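Local coordinates for putative pyridoxal phosphate-dependent transferase (Clostridium difficile, PDB 4DQ6), which binds pyridoxal-5'-phosphate and belongs to the class I and II aminotransferase family, forming a two-subunit assembly, at residues V12-S15 with K21-E24; A40-K45 with E293-Y298. All blocks are in the same frame, centred on the assembly; numbering follows the deposited sequence. Where two conformers were deposited one is given.

Contact 1 (V12-S15 with K21-E24); sequences VDRS and KWSE
In the N-terminal arm of this putative PLP-dependent transferase, Arg14 from the loop 12-15 packs on Trp22 and Lys21 of the short helix 20-23. Arg14 CB sits over one face of the indole, 3.9 Å from the centroid of the five-membered ring of Trp22 and 21° off its normal, a CH-pi contact. The arginine chain runs past the pyrrole side, where Arg14 CD comes within 3.6 Å of Trp22 NE1. A bend at chi3 (82°) turns the chain here and carries the guanidinium to the rim of the indole, with Arg14 NH1 near the ring plane. The two planes stand 70° apart, so the groups do not stack. Lys21 crosses the arginine at about a right angle and offers its aliphatic part, with CD 3.7 Å from Arg14 NH1. The like charges Arg14 NH1 and Lys21 NZ are 4.6 Å apart. The acids nearby probably balance the two charges: in one of its two conformers Asp43 forms salt bridges to Arg14 NH1 through OD1 and Lys21 NZ through OD2, and Asp41 OD1 bridges Arg14 NH1. Asp43 OD1 also accepts a probable hydrogen bond from Trp22 NE1. Arg14 NE is held by Asn17. One water links the Arg14 carbonyl to the Ser23 side chain, donating to Arg14 O at 2.7 Å and lying 2.8 Å from Ser23 OG. Ile62 of the second subunit packs on Arg14, and Glu24 forms a salt bridge with Arg272 of that subunit. The arrangement is that of an N-terminal arm folded back on its own first helix at the dimer interface.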
loop_
_atom_site.group_PDB
_atom_site.type_symbol
_atom_site.label_atom_id
_atom_site.label_comp_id
_atom_site.label_asym_id
_atom_site.label_seq_id
_atom_site.Cartn_x
_atom_site.Cartn_y
_atom_site.Cartn_z
ATOM N N VAL A 12 -14.323 20.580 12.836
ATOM C CA VAL A 12 -13.955 19.201 13.241
ATOM C C VAL A 12 -12.450 19.216 13.548
ATOM O O VAL A 12 -11.602 19.184 12.654
ATOM C CB VAL A 12 -14.345 18.090 12.203
ATOM C CG1 VAL A 12 -14.463 16.736 12.889
ATOM C CG2 VAL A 12 -15.675 18.383 11.511
ATOM N N ASP A 13 -12.137 19.331 14.824
ATOM C CA ASP A 13 -10.764 19.427 15.253
ATOM C C ASP A 13 -10.124 18.081 14.900
ATOM O O ASP A 13 -10.697 17.006 15.067
ATOM C CB ASP A 13 -10.682 19.765 16.750
ATOM C CG ASP A 13 -9.249 19.745 17.292
ATOM O OD1 ASP A 13 -8.453 20.678 16.996
ATOM O OD2 ASP A 13 -8.940 18.789 18.037
ATOM N N ARG A 14 -8.957 18.176 14.303
ATOM C CA ARG A 14 -8.247 16.982 13.885
ATOM C C ARG A 14 -6.967 16.790 14.660
ATOM O O ARG A 14 -6.123 15.984 14.274
ATOM C CB ARG A 14 -7.960 17.071 12.414
ATOM C CG ARG A 14 -9.140 16.881 11.507
ATOM C CD ARG A 14 -8.726 17.173 10.092
ATOM N NE ARG A 14 -8.057 16.027 9.469
ATOM C CZ ARG A 14 -7.449 16.066 8.284
ATOM N NH1 ARG A 14 -7.361 17.222 7.636
ATOM N NH2 ARG A 14 -6.893 14.975 7.747
ATOM N N SER A 15 -6.840 17.474 15.803
ATOM C CA SER A 15 -5.660 17.319 16.651
ATOM C C SER A 15 -5.466 15.864 17.117
ATOM O O SER A 15 -4.340 15.519 17.433
ATOM C CB SER A 15 -5.769 18.247 17.883
ATOM O OG SER A 15 -6.738 17.691 18.755
ATOM N N LYS A 21 -1.542 16.828 7.933
ATOM C CA LYS A 21 -1.845 18.245 7.757
ATOM C C LYS A 21 -1.733 19.026 9.093
ATOM O O LYS A 21 -1.184 20.140 9.150
ATOM C CB LYS A 21 -3.243 18.403 7.157
ATOM C CG LYS A 21 -3.641 19.837 6.793
ATOM C CD LYS A 21 -5.090 19.816 6.230
ATOM C CE LYS A 21 -5.538 21.133 5.606
ATOM N NZ LYS A 21 -6.948 21.009 5.075
ATOM N N TRP A 22 -2.270 18.443 10.146
ATOM C CA TRP A 22 -2.262 19.079 11.475
ATOM C C TRP A 22 -1.069 18.770 12.349
ATOM O O TRP A 22 -0.813 19.508 13.319
ATOM C CB TRP A 22 -3.550 18.701 12.198
ATOM C CG TRP A 22 -4.745 19.415 11.656
ATOM C CD1 TRP A 22 -5.537 19.099 10.551
ATOM C CD2 TRP A 22 -5.302 20.659 12.160
ATOM N NE1 TRP A 22 -6.543 20.038 10.376
ATOM C CE2 TRP A 22 -6.452 20.975 11.322
ATOM C CE3 TRP A 22 -4.966 21.524 13.196
ATOM C CZ2 TRP A 22 -7.221 22.097 11.536
ATOM C CZ3 TRP A 22 -5.734 22.682 13.372
ATOM C CH2 TRP A 22 -6.825 22.960 12.542
ATOM N N SER A 23 -0.312 17.717 12.026
ATOM C CA SER A 23 0.729 17.153 12.888
ATOM C C SER A 23 2.158 17.169 12.354
ATOM O O SER A 23 3.088 16.985 13.119
ATOM C CB SER A 23 0.376 15.699 13.205
ATOM O OG SER A 23 -0.821 15.712 13.955
ATOM N N GLU A 24 2.334 17.354 11.057
ATOM C CA GLU A 24 3.663 17.364 10.428
ATOM C C GLU A 24 4.167 18.746 9.989
ATOM O O GLU A 24 5.122 18.869 9.215
ATOM C CB GLU A 24 3.688 16.413 9.208
ATOM C CG GLU A 24 3.721 14.990 9.653
ATOM C CD GLU A 24 3.781 13.935 8.532
ATOM O OE1 GLU A 24 4.168 14.237 7.376
ATOM O OE2 GLU A 24 3.453 12.776 8.848
HETATM O O HOH W 1 -3.542 15.113 13.949
#

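Contact 2 (A40-K45 with E293-Y298); sequences ADMDFK and ESFLEY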
loop_
_atom_site.group_PDB
_atom_site.type_symbol
_atom_site.label_atom_id
_atom_site.label_comp_id
_atom_site.label_asym_id
_atom_site.label_seq_id
_atom_site.Cartn_x
_atom_site.Cartn_y
_atom_site.Cartn_z
ATOM N N ALA A 40 -3.189 18.860 0.631
ATOM C CA ALA A 40 -4.482 18.642 -0.027
ATOM C C ALA A 40 -5.229 17.421 0.518
ATOM O O ALA A 40 -5.364 16.389 -0.145
ATOM C CB ALA A 40 -4.244 18.517 -1.566
ATOM N N ASP A 41 -5.763 17.587 1.726
ATOM C CA ASP A 41 -6.920 16.809 2.177
ATOM C C ASP A 41 -7.849 17.827 2.795
ATOM O O ASP A 41 -7.499 18.977 2.967
ATOM C CB ASP A 41 -6.584 15.584 3.061
ATOM C CG ASP A 41 -6.084 15.916 4.437
ATOM O OD1 ASP A 41 -6.258 17.059 4.924
ATOM O OD2 ASP A 41 -5.524 14.996 5.099
ATOM N N MET A 42 -9.056 17.402 3.120
ATOM C CA MET A 42 -10.057 18.356 3.515
ATOM C C MET A 42 -10.294 18.321 5.004
ATOM O O MET A 42 -10.189 17.252 5.640
ATOM C CB MET A 42 -11.393 18.027 2.829
ATOM C CG MET A 42 -11.379 17.716 1.330
ATOM S SD MET A 42 -13.165 17.444 0.892
ATOM C CE MET A 42 -12.926 16.947 -0.837
ATOM N N ASP A 43 -10.699 19.441 5.584
ATOM C CA ASP A 43 -11.154 19.454 6.990
ATOM C C ASP A 43 -12.667 19.323 7.062
ATOM O O ASP A 43 -13.402 20.084 7.782
ATOM C CB ASP A 43 -10.705 20.710 7.692
ATOM C CG ASP A 43 -9.210 20.725 7.943
ATOM O OD1 ASP A 43 -8.735 19.956 8.808
ATOM O OD2 ASP A 43 -8.499 21.510 7.289
ATOM N N PHE A 44 -13.123 18.329 6.337
ATOM C CA PHE A 44 -14.503 17.930 6.331
ATOM C C PHE A 44 -14.648 16.438 6.623
ATOM O O PHE A 44 -13.840 15.661 6.288
ATOM C CB PHE A 44 -15.154 18.167 4.997
ATOM C CG PHE A 44 -15.244 19.588 4.589
ATOM C CD1 PHE A 44 -15.685 20.595 5.436
ATOM C CD2 PHE A 44 -14.936 19.904 3.303
ATOM C CE1 PHE A 44 -15.721 21.916 4.987
ATOM C CE2 PHE A 44 -15.013 21.194 2.816
ATOM C CZ PHE A 44 -15.384 22.218 3.693
ATOM N N LYS A 45 -15.725 16.041 7.275
ATOM C CA LYS A 45 -16.067 14.634 7.424
ATOM C C LYS A 45 -16.309 13.969 6.101
ATOM O O LYS A 45 -16.756 14.614 5.151
ATOM C CB LYS A 45 -17.319 14.487 8.275
ATOM C CG LYS A 45 -17.066 14.833 9.722
ATOM C CD LYS A 45 -18.301 14.596 10.530
ATOM C CE LYS A 45 -17.993 14.916 11.969
ATOM N NZ LYS A 45 -19.293 14.848 12.668
ATOM N N GLU A 293 -21.962 16.891 -4.967
ATOM C CA GLU A 293 -22.557 18.089 -5.552
ATOM C C GLU A 293 -22.671 19.179 -4.454
ATOM O O GLU A 293 -22.426 20.369 -4.709
ATOM C CB GLU A 293 -23.891 17.770 -6.226
ATOM C CG GLU A 293 -23.769 16.922 -7.490
ATOM C CD GLU A 293 -23.008 17.558 -8.639
ATOM O OE1 GLU A 293 -23.008 18.811 -8.800
ATOM O OE2 GLU A 293 -22.399 16.813 -9.450
ATOM N N SER A 294 -23.017 18.777 -3.241
ATOM C CA SER A 294 -23.146 19.722 -2.117
ATOM C C SER A 294 -21.791 20.299 -1.729
ATOM O O SER A 294 -21.686 21.485 -1.499
ATOM C CB SER A 294 -23.807 19.070 -0.909
ATOM O OG SER A 294 -24.205 19.994 0.136
ATOM N N PHE A 295 -20.728 19.455 -1.746
ATOM C CA PHE A 295 -19.396 19.897 -1.434
ATOM C C PHE A 295 -18.980 20.924 -2.502
ATOM O O PHE A 295 -18.407 21.957 -2.149
ATOM C CB PHE A 295 -18.380 18.724 -1.486
ATOM C CG PHE A 295 -16.960 19.158 -1.650
ATOM C CD1 PHE A 295 -16.280 19.699 -0.607
ATOM C CD2 PHE A 295 -16.291 19.057 -2.865
ATOM C CE1 PHE A 295 -14.975 20.128 -0.726
ATOM C CE2 PHE A 295 -14.983 19.466 -2.983
ATOM C CZ PHE A 295 -14.308 19.999 -1.956
ATOM N N LEU A 296 -19.296 20.683 -3.781
ATOM C CA LEU A 296 -18.841 21.585 -4.839
ATOM C C LEU A 296 -19.518 22.940 -4.746
ATOM O O LEU A 296 -18.922 23.980 -5.030
ATOM C CB LEU A 296 -19.029 20.950 -6.185
ATOM C CG LEU A 296 -18.112 19.783 -6.579
ATOM C CD1 LEU A 296 -18.652 19.169 -7.854
ATOM C CD2 LEU A 296 -16.636 20.201 -6.749
ATOM N N GLU A 297 -20.756 22.953 -4.287
ATOM C CA GLU A 297 -21.422 24.244 -3.989
ATOM C C GLU A 297 -20.769 25.028 -2.821
ATOM O O GLU A 297 -20.522 26.220 -2.904
ATOM C CB GLU A 297 -22.888 23.981 -3.681
ATOM C CG GLU A 297 -23.657 23.654 -4.926
ATOM C CD GLU A 297 -24.136 24.903 -5.669
ATOM O OE1 GLU A 297 -23.878 26.035 -5.189
ATOM O OE2 GLU A 297 -24.767 24.747 -6.748
ATOM N N TYR A 298 -20.449 24.286 -1.768
ATOM C CA TYR A 298 -19.753 24.856 -0.638
ATOM C C TYR A 298 -18.363 25.395 -1.023
ATOM O O TYR A 298 -18.004 26.454 -0.625
ATOM C CB TYR A 298 -19.707 23.854 0.513
ATOM C CG TYR A 298 -19.353 24.484 1.852
ATOM C CD1 TYR A 298 -20.331 25.026 2.612
ATOM C CD2 TYR A 298 -18.031 24.661 2.275
ATOM C CE1 TYR A 298 -20.084 25.604 3.846
ATOM C CE2 TYR A 298 -17.738 25.239 3.536
ATOM C CZ TYR A 298 -18.791 25.733 4.310
ATOM O OH TYR A 298 -18.462 26.325 5.533
#
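Met42 and Phe295 approach from opposite directions, and the methionine lays its methyl group over one face of the ring. Met42 CE is 3.9 Å from the centroid of the Phe295 ring and 26° off the normal, a CH-pi contact displaced toward the rim. The sulfur comes in more obliquely, with Met42 SD 4.2 Å from the same centroid, and completes a Met-aromatic contact. The methionine chain is extended beyond CG, which carries its end across to the helix. Phe44 meets the same ring at its edge. Its CE2 lies 3.7 Å from Phe295 CE1, each atom near the plane of the other ring, so these two phenylalanines touch edge to edge rather than stacking. Met42 SD also lies in the plane of Phe44, at its edge. Tyr298, one turn further along helix 289-313, takes the far end of Phe44. Phe44 CZ is 3.8 Å from Tyr298 CE2. The planes of these two rings are 86° apart, with centroids separated by 5.7 Å, but the approach is oblique. Both helix side chains have CG anti to the backbone N, at chi1 160° for Phe295, which sends their rings toward the loop 40-45. The tyrosine hydroxyl has other partners, Asn9 and the backbone N of Arg376. In this aminotransferase fold the loop between strand 35-36 and helix 48-58 thus packs on the long helix 289-313. No hydrogen bond or salt bridge joins the two segments. The loop and the helix therefore meet through apolar and aromatic surfaces alone, a largely buried contact that rests on shape and dispersion.

Contact 1 comes first along the chain and closes before contact 2 opens, and they lie about 16 Å apart, centre to centre. The loop 40-45 joins them. It follows strand 35-36, leads into helix 48-58, and presents its acids to contact 1 and its apolar side chains to helix 289-313. Asp43 is the main residue through which the two contacts meet. Val12 CG1 also packs on Lys45 CE at 4.1 Å. Both contacts touch the second subunit. Loop 40-45 thus appears to tie the N-terminal arm and helix 289-313 together close to the subunit boundary, with the side chains of Lys21 and Met42 about 12 and 11 Å from a bound PLP.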